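Local coordinates for beta-glucuronidase (uncultured Clostridium sp., PDB 6U7J), which hydrolyses beta-D-glucuronides and, as a gut microbial enzyme, probably helps reactivate estrogens by releasing them from their glucuronide conjugates, at residues K315-E319 against A320-R324; V57-Y61 against N62-T66; E327-W331 against I332-S336. One frame throughout, in Å; residues are numbered along the deposited sequence.

Contact 1: residues K315-E319 against A320-R324; sequences KGLDE and ALNVR
Asn322 OD1 receives a proton from a water at 2.8 Å, and that water accepts from Asp318 N at 3.1 Å, so the Asn322 side chain reaches back to the residue just before helix 319-332. Asp318 OD1 caps the first turn: it accepts Leu321 N at 3.1 Å in a nearly straight bond, with an N-H...O angle of 164°. The amide does not come in along the plane of the carboxylate but reaches OD1 from above it, 74° out. This is an N-cap, and the CG of Asp318 lies anti to its own backbone N (chi1 -176°), which folds the acid back over the first turn and brings CG within 3.5 Å of Leu321 CB. The two side chains cross at about a right angle. OD2 is engaged elsewhere, in a salt bridge with Arg313 of the second subunit, while Arg313 of its own chain makes a weak, longer ion pair with it.

Behind the cap the regular helical bonds begin. Asn322 N meets Asp318 O at 3.0 Å, and Val323 N meets Glu319 O at the same distance of 3.0 Å. The other branch of the Asn322 amide, ND2, lies 3.5 Å from Leu317 CD1, the two side chains again crossing at about a right angle. Asn322 also packs on Met348 and Met351 of helix 346-355, and the Leu317 side chain is about 5 Å from a bound calcium ion.

An acid at the start of a helix sits where the helix dipole would stabilise its negative charge. Here the same group also receives an arginine of another subunit, so one carboxylate serves both the helix cap and a salt bridge across the subunit interface.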
ATOM      1  N   LYS B 315     -12.513  -8.062  19.416  1.00 25.33           N
ATOM      2  CA  LYS B 315     -13.504  -7.234  20.091  1.00 28.92           C
ATOM      3  C   LYS B 315     -13.138  -6.927  21.537  1.00 29.89           C
ATOM      4  O   LYS B 315     -14.009  -6.493  22.303  1.00 29.53           O
ATOM      5  CB  LYS B 315     -14.880  -7.909  20.060  1.00 25.38           C
ATOM      6  CG  LYS B 315     -15.244  -8.527  18.703  1.00 27.34           C
ATOM      7  CD  LYS B 315     -16.734  -8.803  18.614  1.00 25.53           C
ATOM      8  CE  LYS B 315     -17.523  -7.507  18.434  1.00 28.39           C
ATOM      9  NZ  LYS B 315     -17.292  -6.892  17.087  1.00 29.47           N
ATOM     10  N   GLY B 316     -11.890  -7.154  21.936  1.00 28.52           N
ATOM     11  CA  GLY B 316     -11.521  -6.945  23.330  1.00 27.90           C
ATOM     12  C   GLY B 316     -11.458  -5.465  23.678  1.00 34.96           C
ATOM     13  O   GLY B 316     -11.071  -4.627  22.858  1.00 31.92           O
ATOM     14  N   LEU B 317     -11.849  -5.148  24.917  1.00 31.61           N
ATOM     15  CA  LEU B 317     -11.863  -3.767  25.382  1.00 30.05           C
ATOM     16  C   LEU B 317     -10.459  -3.184  25.404  1.00 30.93           C
ATOM     17  O   LEU B 317      -9.500  -3.825  25.837  1.00 28.73           O
ATOM     18  CB  LEU B 317     -12.475  -3.681  26.777  1.00 32.84           C
ATOM     19  CG  LEU B 317     -12.352  -2.350  27.529  1.00 33.56           C
ATOM     20  CD1 LEU B 317     -13.209  -1.273  26.870  1.00 27.17           C
ATOM     21  CD2 LEU B 317     -12.721  -2.536  29.028  1.00 31.66           C
ATOM     22  N   ASP B 318     -10.352  -1.943  24.945  1.00 30.77           N
ATOM     23  CA  ASP B 318      -9.071  -1.258  24.819  1.00 31.68           C
ATOM     24  C   ASP B 318      -9.355   0.213  25.097  1.00 31.02           C
ATOM     25  O   ASP B 318      -9.843   0.928  24.220  1.00 30.89           O
ATOM     26  CB  ASP B 318      -8.483  -1.460  23.428  1.00 35.71           C
ATOM     27  CG  ASP B 318      -7.087  -0.851  23.278  1.00 42.00           C
ATOM     28  OD1 ASP B 318      -6.687   0.003  24.106  1.00 35.66           O
ATOM     29  OD2 ASP B 318      -6.378  -1.243  22.320  1.00 48.34           O
ATOM     30  N   GLU B 319      -9.037   0.662  26.302  1.00 30.51           N
ATOM     31  CA  GLU B 319      -9.448   2.007  26.672  1.00 34.93           C
ATOM     32  C   GLU B 319      -8.574   3.063  26.026  1.00 32.51           C
ATOM     33  O   GLU B 319      -9.041   4.184  25.780  1.00 31.61           O
ATOM     34  CB  GLU B 319      -9.461   2.134  28.188  1.00 33.93           C
ATOM     35  CG  GLU B 319     -10.616   1.338  28.752  1.00 34.94           C
ATOM     36  CD  GLU B 319     -10.917   1.711  30.158  1.00 42.94           C
ATOM     37  OE1 GLU B 319     -11.743   2.625  30.370  1.00 43.01           O
ATOM     38  OE2 GLU B 319     -10.301   1.094  31.047  1.00 45.26           O
ATOM     39  N   ALA B 320      -7.321   2.725  25.724  1.00 29.45           N
ATOM     40  CA  ALA B 320      -6.501   3.654  24.962  1.00 31.60           C
ATOM     41  C   ALA B 320      -7.100   3.858  23.585  1.00 31.35           C
ATOM     42  O   ALA B 320      -7.178   4.989  23.092  1.00 32.15           O
ATOM     43  CB  ALA B 320      -5.062   3.147  24.873  1.00 33.21           C
ATOM     44  N   LEU B 321      -7.588   2.774  22.976  1.00 32.45           N
ATOM     45  CA  LEU B 321      -8.286   2.876  21.698  1.00 30.39           C
ATOM     46  C   LEU B 321      -9.547   3.724  21.815  1.00 32.68           C
ATOM     47  O   LEU B 321      -9.838   4.541  20.930  1.00 30.10           O
ATOM     48  CB  LEU B 321      -8.631   1.477  21.196  1.00 31.39           C
ATOM     49  CG  LEU B 321      -9.315   1.302  19.846  1.00 39.84           C
ATOM     50  CD1 LEU B 321      -8.307   1.452  18.716  1.00 33.85           C
ATOM     51  CD2 LEU B 321      -9.996  -0.067  19.802  1.00 41.91           C
ATOM     52  N   ASN B 322     -10.320   3.536  22.890  1.00 29.33           N
ATOM     53  CA  ASN B 322     -11.543   4.316  23.063  1.00 30.94           C
ATOM     54  C   ASN B 322     -11.243   5.805  23.159  1.00 29.38           C
ATOM     55  O   ASN B 322     -11.980   6.629  22.609  1.00 31.71           O
ATOM     56  CB  ASN B 322     -12.297   3.856  24.314  1.00 30.82           C
ATOM     57  CG  ASN B 322     -12.847   2.448  24.173  1.00 34.00           C
ATOM     58  OD1 ASN B 322     -12.931   1.912  23.064  1.00 32.41           O
ATOM     59  ND2 ASN B 322     -13.204   1.835  25.295  1.00 30.04           N
ATOM     60  N   VAL B 323     -10.189   6.176  23.885  1.00 28.61           N
ATOM     61  CA  VAL B 323      -9.889   7.596  24.025  1.00 31.05           C
ATOM     62  C   VAL B 323      -9.473   8.169  22.683  1.00 28.80           C
ATOM     63  O   VAL B 323      -9.907   9.257  22.293  1.00 29.70           O
ATOM     64  CB  VAL B 323      -8.809   7.834  25.093  1.00 32.95           C
ATOM     65  CG1 VAL B 323      -8.419   9.310  25.104  1.00 29.38           C
ATOM     66  CG2 VAL B 323      -9.291   7.380  26.484  1.00 30.65           C
ATOM     67  N   ARG B 324      -8.650   7.431  21.940  1.00 29.70           N
ATOM     68  CA  ARG B 324      -8.274   7.870  20.601  1.00 26.42           C
ATOM     69  C   ARG B 324      -9.502   8.020  19.720  1.00 28.90           C
ATOM     70  O   ARG B 324      -9.611   8.990  18.960  1.00 28.87           O
ATOM     71  CB  ARG B 324      -7.259   6.878  20.007  1.00 28.58           C
ATOM     72  CG  ARG B 324      -7.021   6.995  18.507  1.00 27.38           C
ATOM     73  CD  ARG B 324      -6.183   8.223  18.168  1.00 28.32           C
ATOM     74  NE  ARG B 324      -5.893   8.297  16.737  1.00 31.35           N
ATOM     75  CZ  ARG B 324      -5.229   9.289  16.151  1.00 29.22           C
ATOM     76  NH1 ARG B 324      -4.787  10.312  16.866  1.00 25.84           N
ATOM     77  NH2 ARG B 324      -5.015   9.260  14.842  1.00 28.58           N
TER
HETATM   78  O   HOH W   1     -12.530  -0.874  22.974  1.00 33.00           O

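Contact 2: residues V57-Y61 against N62-T66; sequences VPSSY and NDITT
From Ser60 to Ile64 the backbone leaves the extended conformation of Ser59 and Ser60 and curls into a turn from Tyr61 to Ile64, with Asn62 and Ile64 near helical angles, yet no direct hydrogen bond joins the two halves. Waters do that work. One gives a proton to Ser60 O at 2.8 Å and takes one from Asp63 N at 2.7 Å, spanning the turn. A second accepts from Thr65 N at 2.8 Å and lies close to Tyr61 O.

At the bend Tyr61 and Asn62 lie one over the other although they are neighbours in sequence. Tyr61 has CG between its backbone N and carbonyl carbon (chi1 61°), which turns the ring over the side-chain amide of Asn62. The two planes are stacked, 25° apart, with Asn62 OD1 4.2 Å above the ring and over its centre, while Asn62 ND2 comes 3.6 Å from Tyr61 CE1 nearer the rim. Both ends of this amide are tied down within the chain, OD1 by Ser182 N and ND2 by Arg71 O, which fixes its rotation.

This is the sugar-binding domain of a family 2 glycosyl hydrolase, where the short strand 59-60 pairs antiparallel with 183-184. Ser60 OG reaches over to the barrel domain, hydrogen-bonding Lys315 N.

Further along, Ile64 points back towards the strand. Its CD1 touches Ser59 OG at 3.7 Å, and its CG1 approaches Ser60 O at 3.5 Å. That Ser59 hydroxyl donates to the same carbonyl, Ser60 O, at 2.8 Å, and Ile64 also packs on Val323 of the second subunit.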
ATOM      1  N   VAL B  57      -6.722 -11.642  28.718  1.00 28.21           N
ATOM      2  CA  VAL B  57      -8.092 -11.273  29.057  1.00 30.42           C
ATOM      3  C   VAL B  57      -8.054  -9.825  29.531  1.00 32.92           C
ATOM      4  O   VAL B  57      -7.259  -9.499  30.423  1.00 31.23           O
ATOM      5  CB  VAL B  57      -8.683 -12.202  30.132  1.00 32.38           C
ATOM      6  CG1 VAL B  57     -10.027 -11.664  30.628  1.00 28.05           C
ATOM      7  CG2 VAL B  57      -8.850 -13.602  29.596  1.00 28.88           C
ATOM      8  N   PRO B  58      -8.871  -8.918  28.964  1.00 30.85           N
ATOM      9  CA  PRO B  58      -9.862  -9.179  27.919  1.00 30.00           C
ATOM     10  C   PRO B  58      -9.271  -9.139  26.497  1.00 31.80           C
ATOM     11  O   PRO B  58      -8.300  -8.422  26.273  1.00 29.37           O
ATOM     12  CB  PRO B  58     -10.867  -8.042  28.115  1.00 30.69           C
ATOM     13  CG  PRO B  58     -10.015  -6.905  28.603  1.00 31.02           C
ATOM     14  CD  PRO B  58      -8.885  -7.504  29.393  1.00 26.53           C
ATOM     15  N   SER B  59      -9.893  -9.875  25.570  1.00 28.43           N
ATOM     16  CA  SER B  59      -9.424 -10.058  24.193  1.00 29.65           C
ATOM     17  C   SER B  59     -10.258 -11.155  23.552  1.00 27.64           C
ATOM     18  O   SER B  59     -10.780 -12.025  24.254  1.00 24.88           O
ATOM     19  CB  SER B  59      -7.932 -10.446  24.137  1.00 26.14           C
ATOM     20  OG  SER B  59      -7.469 -10.587  22.797  1.00 28.40           O
ATOM     21  N   SER B  60     -10.427 -11.097  22.236  1.00 23.80           N
ATOM     22  CA  SER B  60     -10.824 -12.274  21.485  1.00 26.08           C
ATOM     23  C   SER B  60      -9.628 -13.224  21.397  1.00 28.81           C
ATOM     24  O   SER B  60      -8.472 -12.791  21.443  1.00 26.81           O
ATOM     25  CB  SER B  60     -11.290 -11.872  20.077  1.00 26.29           C
ATOM     26  OG  SER B  60     -12.236 -10.797  20.100  1.00 28.37           O
ATOM     27  N   TYR B  61      -9.892 -14.526  21.272  1.00 26.30           N
ATOM     28  CA  TYR B  61      -8.776 -15.446  21.067  1.00 29.39           C
ATOM     29  C   TYR B  61      -8.390 -15.628  19.605  1.00 25.89           C
ATOM     30  O   TYR B  61      -7.342 -16.223  19.333  1.00 26.75           O
ATOM     31  CB  TYR B  61      -9.063 -16.829  21.674  1.00 28.05           C
ATOM     32  CG  TYR B  61     -10.265 -17.588  21.122  1.00 28.53           C
ATOM     33  CD1 TYR B  61     -10.205 -18.267  19.913  1.00 28.65           C
ATOM     34  CD2 TYR B  61     -11.446 -17.662  21.857  1.00 31.36           C
ATOM     35  CE1 TYR B  61     -11.310 -18.972  19.435  1.00 28.74           C
ATOM     36  CE2 TYR B  61     -12.537 -18.349  21.396  1.00 28.84           C
ATOM     37  CZ  TYR B  61     -12.470 -19.008  20.188  1.00 32.25           C
ATOM     38  OH  TYR B  61     -13.581 -19.706  19.749  1.00 31.12           O
ATOM     39  N   ASN B  62      -9.190 -15.125  18.668  1.00 26.52           N
ATOM     40  CA  ASN B  62      -9.073 -15.580  17.285  1.00 27.69           C
ATOM     41  C   ASN B  62      -7.830 -15.042  16.575  1.00 27.43           C
ATOM     42  O   ASN B  62      -7.294 -15.730  15.709  1.00 28.04           O
ATOM     43  CB  ASN B  62     -10.325 -15.208  16.499  1.00 27.24           C
ATOM     44  CG  ASN B  62     -11.601 -15.653  17.197  1.00 28.00           C
ATOM     45  OD1 ASN B  62     -12.106 -14.976  18.101  1.00 25.61           O
ATOM     46  ND2 ASN B  62     -12.136 -16.770  16.768  1.00 26.30           N
ATOM     47  N   ASP B  63      -7.351 -13.842  16.898  1.00 28.45           N
ATOM     48  CA  ASP B  63      -6.215 -13.271  16.167  1.00 29.83           C
ATOM     49  C   ASP B  63      -4.914 -13.262  16.974  1.00 26.86           C
ATOM     50  O   ASP B  63      -3.939 -12.625  16.563  1.00 28.59           O
ATOM     51  CB  ASP B  63      -6.550 -11.853  15.691  1.00 26.54           C
ATOM     52  CG  ASP B  63      -7.623 -11.838  14.620  1.00 29.19           C
ATOM     53  OD1 ASP B  63      -7.919 -12.921  14.039  1.00 28.24           O
ATOM     54  OD2 ASP B  63      -8.179 -10.743  14.372  1.00 27.65           O
ATOM     55  N   ILE B  64      -4.864 -13.971  18.095  1.00 26.67           N
ATOM     56  CA  ILE B  64      -3.663 -13.979  18.925  1.00 24.47           C
ATOM     57  C   ILE B  64      -2.618 -14.955  18.385  1.00 26.34           C
ATOM     58  O   ILE B  64      -1.417 -14.657  18.381  1.00 27.45           O
ATOM     59  CB  ILE B  64      -4.053 -14.321  20.372  1.00 27.73           C
ATOM     60  CG1 ILE B  64      -5.071 -13.310  20.889  1.00 26.73           C
ATOM     61  CG2 ILE B  64      -2.811 -14.378  21.259  1.00 23.89           C
ATOM     62  CD1 ILE B  64      -4.460 -11.975  21.253  1.00 23.66           C
ATOM     63  N   THR B  65      -3.036 -16.150  17.959  1.00 25.57           N
ATOM     64  CA  THR B  65      -2.061 -17.162  17.585  1.00 28.80           C
ATOM     65  C   THR B  65      -1.849 -17.149  16.074  1.00 32.25           C
ATOM     66  O   THR B  65      -2.488 -16.405  15.324  1.00 27.08           O
ATOM     67  CB  THR B  65      -2.475 -18.560  18.069  1.00 30.34           C
ATOM     68  OG1 THR B  65      -3.612 -19.024  17.337  1.00 30.40           O
ATOM     69  CG2 THR B  65      -2.790 -18.556  19.589  1.00 29.13           C
ATOM     70  N   THR B  66      -0.920 -17.991  15.633  1.00 28.02           N
ATOM     71  CA  THR B  66      -0.607 -18.171  14.230  1.00 31.22           C
ATOM     72  C   THR B  66      -1.364 -19.351  13.638  1.00 31.20           C
ATOM     73  O   THR B  66      -1.121 -19.729  12.495  1.00 30.08           O
ATOM     74  CB  THR B  66       0.905 -18.340  14.075  1.00 26.74           C
ATOM     75  OG1 THR B  66       1.316 -19.504  14.784  1.00 28.01           O
ATOM     76  CG2 THR B  66       1.629 -17.154  14.711  1.00 24.17           C
TER
HETATM   77  O   HOH W   2      -7.868 -12.038  18.822  1.00 26.45           O
HETATM   78  O   HOH W   3      -5.517 -17.213  17.357  1.00 29.70           O

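Contact 3: residues E327-W331 against I332-S336; sequences ELLKW and IGANS
A Schellman motif ends helix 319-332, on the way into barrel strand 336-338. Gly333 leaves the helix with a positive phi of 87°, a conformation easily taken by glycine, which has no side chain to crowd the preceding carbonyl. Ile332 N still makes an ordinary helical bond to Leu328 O, at 2.8 Å. Beyond it the chain wraps round the end: Ala334 N reaches back to Leu329 O at 2.9 Å in a bent bond, and Gly333 N meets Lys330 O at a longer 3.3 Å, coming from 72° above that carbonyl plane.

The apolar contact that commonly accompanies this motif is present too. Leu329 CD2 touches Ala334 CB at 3.7 Å across the turn, and Ala334 also packs on Trp590 of helix 581-592. Ile332 tucks its CG2 branch against Leu329 O at 3.4 Å. Trp331 has CG anti to its backbone N (chi1 171°), which lays the benzo part of its indole near Ile332, with CE3 3.9 Å from Ile332 CB; the ring meets Phe584 edge-to-face.

Three of the carbonyls at this C-terminal end, Leu328 O, Leu329 O and Lys330 O, are thus answered by amides of the following residues, while Trp331 O is met by Arg591 NE. A positive guanidinium there probably offsets the negative end of the helix dipole.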
ATOM      1  N   GLU B 327     -11.279  11.186  20.625  1.00 30.30           N
ATOM      2  CA  GLU B 327     -10.504  12.293  20.064  1.00 29.29           C
ATOM      3  C   GLU B 327     -10.800  12.470  18.580  1.00 28.12           C
ATOM      4  O   GLU B 327     -10.857  13.599  18.076  1.00 28.99           O
ATOM      5  CB  GLU B 327      -9.005  12.050  20.278  1.00 35.26           C
ATOM      6  CG  GLU B 327      -8.511  12.242  21.713  1.00 31.78           C
ATOM      7  CD  GLU B 327      -8.355  13.724  22.073  1.00 40.90           C
ATOM      8  OE1 GLU B 327      -8.024  14.530  21.173  1.00 48.13           O
ATOM      9  OE2 GLU B 327      -8.569  14.082  23.252  1.00 42.59           O
ATOM     10  N   LEU B 328     -10.984  11.365  17.860  1.00 29.06           N
ATOM     11  CA  LEU B 328     -11.235  11.467  16.426  1.00 28.43           C
ATOM     12  C   LEU B 328     -12.660  11.932  16.161  1.00 30.88           C
ATOM     13  O   LEU B 328     -12.901  12.734  15.247  1.00 27.14           O
ATOM     14  CB  LEU B 328     -10.966  10.124  15.750  1.00 28.00           C
ATOM     15  CG  LEU B 328      -9.514   9.621  15.672  1.00 30.62           C
ATOM     16  CD1 LEU B 328      -9.469   8.210  15.095  1.00 29.67           C
ATOM     17  CD2 LEU B 328      -8.656  10.545  14.821  1.00 27.72           C
ATOM     18  N   LEU B 329     -13.616  11.429  16.948  1.00 27.50           N
ATOM     19  CA  LEU B 329     -14.990  11.914  16.868  1.00 31.31           C
ATOM     20  C   LEU B 329     -15.042  13.421  17.067  1.00 29.47           C
ATOM     21  O   LEU B 329     -15.717  14.138  16.322  1.00 30.89           O
ATOM     22  CB  LEU B 329     -15.860  11.220  17.918  1.00 28.68           C
ATOM     23  CG  LEU B 329     -16.212   9.762  17.651  1.00 33.07           C
ATOM     24  CD1 LEU B 329     -16.928   9.169  18.859  1.00 31.68           C
ATOM     25  CD2 LEU B 329     -17.058   9.616  16.384  1.00 30.70           C
ATOM     26  N   LYS B 330     -14.329  13.918  18.075  1.00 30.62           N
ATOM     27  CA  LYS B 330     -14.309  15.351  18.322  1.00 30.98           C
ATOM     28  C   LYS B 330     -13.626  16.096  17.180  1.00 33.44           C
ATOM     29  O   LYS B 330     -14.075  17.173  16.775  1.00 33.17           O
ATOM     30  CB  LYS B 330     -13.607  15.631  19.648  1.00 29.94           C
ATOM     31  CG  LYS B 330     -13.529  17.114  20.004  1.00 35.51           C
ATOM     32  CD  LYS B 330     -12.595  17.313  21.188  1.00 44.61           C
ATOM     33  CE  LYS B 330     -12.664  18.728  21.717  1.00 50.62           C
ATOM     34  NZ  LYS B 330     -14.041  19.041  22.211  1.00 62.94           N
ATOM     35  N   TRP B 331     -12.540  15.535  16.646  1.00 32.54           N
ATOM     36  CA  TRP B 331     -11.806  16.208  15.579  1.00 31.60           C
ATOM     37  C   TRP B 331     -12.656  16.316  14.322  1.00 29.90           C
ATOM     38  O   TRP B 331     -12.730  17.380  13.703  1.00 31.16           O
ATOM     39  CB  TRP B 331     -10.497  15.464  15.298  1.00 29.57           C
ATOM     40  CG  TRP B 331      -9.752  15.937  14.064  1.00 31.92           C
ATOM     41  CD1 TRP B 331      -8.856  16.976  13.980  1.00 29.44           C
ATOM     42  CD2 TRP B 331      -9.825  15.366  12.758  1.00 30.00           C
ATOM     43  NE1 TRP B 331      -8.375  17.085  12.697  1.00 28.65           N
ATOM     44  CE2 TRP B 331      -8.955  16.112  11.925  1.00 32.03           C
ATOM     45  CE3 TRP B 331     -10.535  14.291  12.207  1.00 28.29           C
ATOM     46  CZ2 TRP B 331      -8.788  15.824  10.572  1.00 27.23           C
ATOM     47  CZ3 TRP B 331     -10.373  14.007  10.856  1.00 26.98           C
ATOM     48  CH2 TRP B 331      -9.501  14.772  10.055  1.00 28.85           C
ATOM     49  N   ILE B 332     -13.345  15.235  13.957  1.00 30.77           N
ATOM     50  CA  ILE B 332     -14.136  15.242  12.732  1.00 30.19           C
ATOM     51  C   ILE B 332     -15.439  16.007  12.878  1.00 30.45           C
ATOM     52  O   ILE B 332     -16.125  16.217  11.873  1.00 30.56           O
ATOM     53  CB  ILE B 332     -14.416  13.800  12.267  1.00 28.47           C
ATOM     54  CG1 ILE B 332     -14.644  13.758  10.746  1.00 31.89           C
ATOM     55  CG2 ILE B 332     -15.563  13.203  13.063  1.00 27.06           C
ATOM     56  CD1 ILE B 332     -14.470  12.391  10.104  1.00 26.33           C
ATOM     57  N   GLY B 333     -15.792  16.450  14.087  1.00 29.83           N
ATOM     58  CA  GLY B 333     -17.044  17.160  14.299  1.00 32.75           C
ATOM     59  C   GLY B 333     -18.246  16.275  14.562  1.00 33.13           C
ATOM     60  O   GLY B 333     -19.384  16.761  14.505  1.00 27.70           O
ATOM     61  N   ALA B 334     -18.039  14.989  14.821  1.00 29.19           N
ATOM     62  CA  ALA B 334     -19.159  14.126  15.145  1.00 28.67           C
ATOM     63  C   ALA B 334     -19.722  14.495  16.518  1.00 30.22           C
ATOM     64  O   ALA B 334     -19.029  15.066  17.367  1.00 28.77           O
ATOM     65  CB  ALA B 334     -18.722  12.659  15.112  1.00 28.29           C
ATOM     66  N   ASN B 335     -21.001  14.194  16.722  1.00 27.18           N
ATOM     67  CA  ASN B 335     -21.625  14.412  18.019  1.00 35.15           C
ATOM     68  C   ASN B 335     -22.312  13.172  18.574  1.00 32.59           C
ATOM     69  O   ASN B 335     -22.912  13.249  19.655  1.00 32.44           O
ATOM     70  CB  ASN B 335     -22.642  15.580  17.955  1.00 27.36           C
ATOM     71  CG  ASN B 335     -23.791  15.318  16.995  1.00 30.20           C
ATOM     72  OD1 ASN B 335     -24.026  14.191  16.567  1.00 28.20           O
ATOM     73  ND2 ASN B 335     -24.514  16.379  16.645  1.00 28.36           N
ATOM     74  N   SER B 336     -22.249  12.040  17.873  1.00 33.11           N
ATOM     75  CA  SER B 336     -23.048  10.876  18.234  1.00 32.83           C
ATOM     76  C   SER B 336     -22.446   9.619  17.605  1.00 30.96           C
ATOM     77  O   SER B 336     -21.703   9.691  16.624  1.00 31.84           O
ATOM     78  CB  SER B 336     -24.504  11.068  17.783  1.00 27.47           C
ATOM     79  OG  SER B 336     -24.578  11.378  16.382  1.00 29.57           O
TER

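Following the chain, contact 2 comes first, turning the sugar-binding domain's strand 59-60 towards helix 68-71. Contact 1 follows much later, starting helix 319-332 of the TIM barrel, and contact 3 ends that helix. The three run in series; none encloses or crosses another. Contacts 1 and 3 mark the two ends of the helix linking parallel strands 297-305 and 336-338, a beta-alpha-beta crossover, their centres about 16 Å apart. Contacts 1 and 2 touch where the loop before the helix meets the other domain, whereas contacts 2 and 3 stay about 19 Å apart at their nearest atoms. All three also border the second subunit.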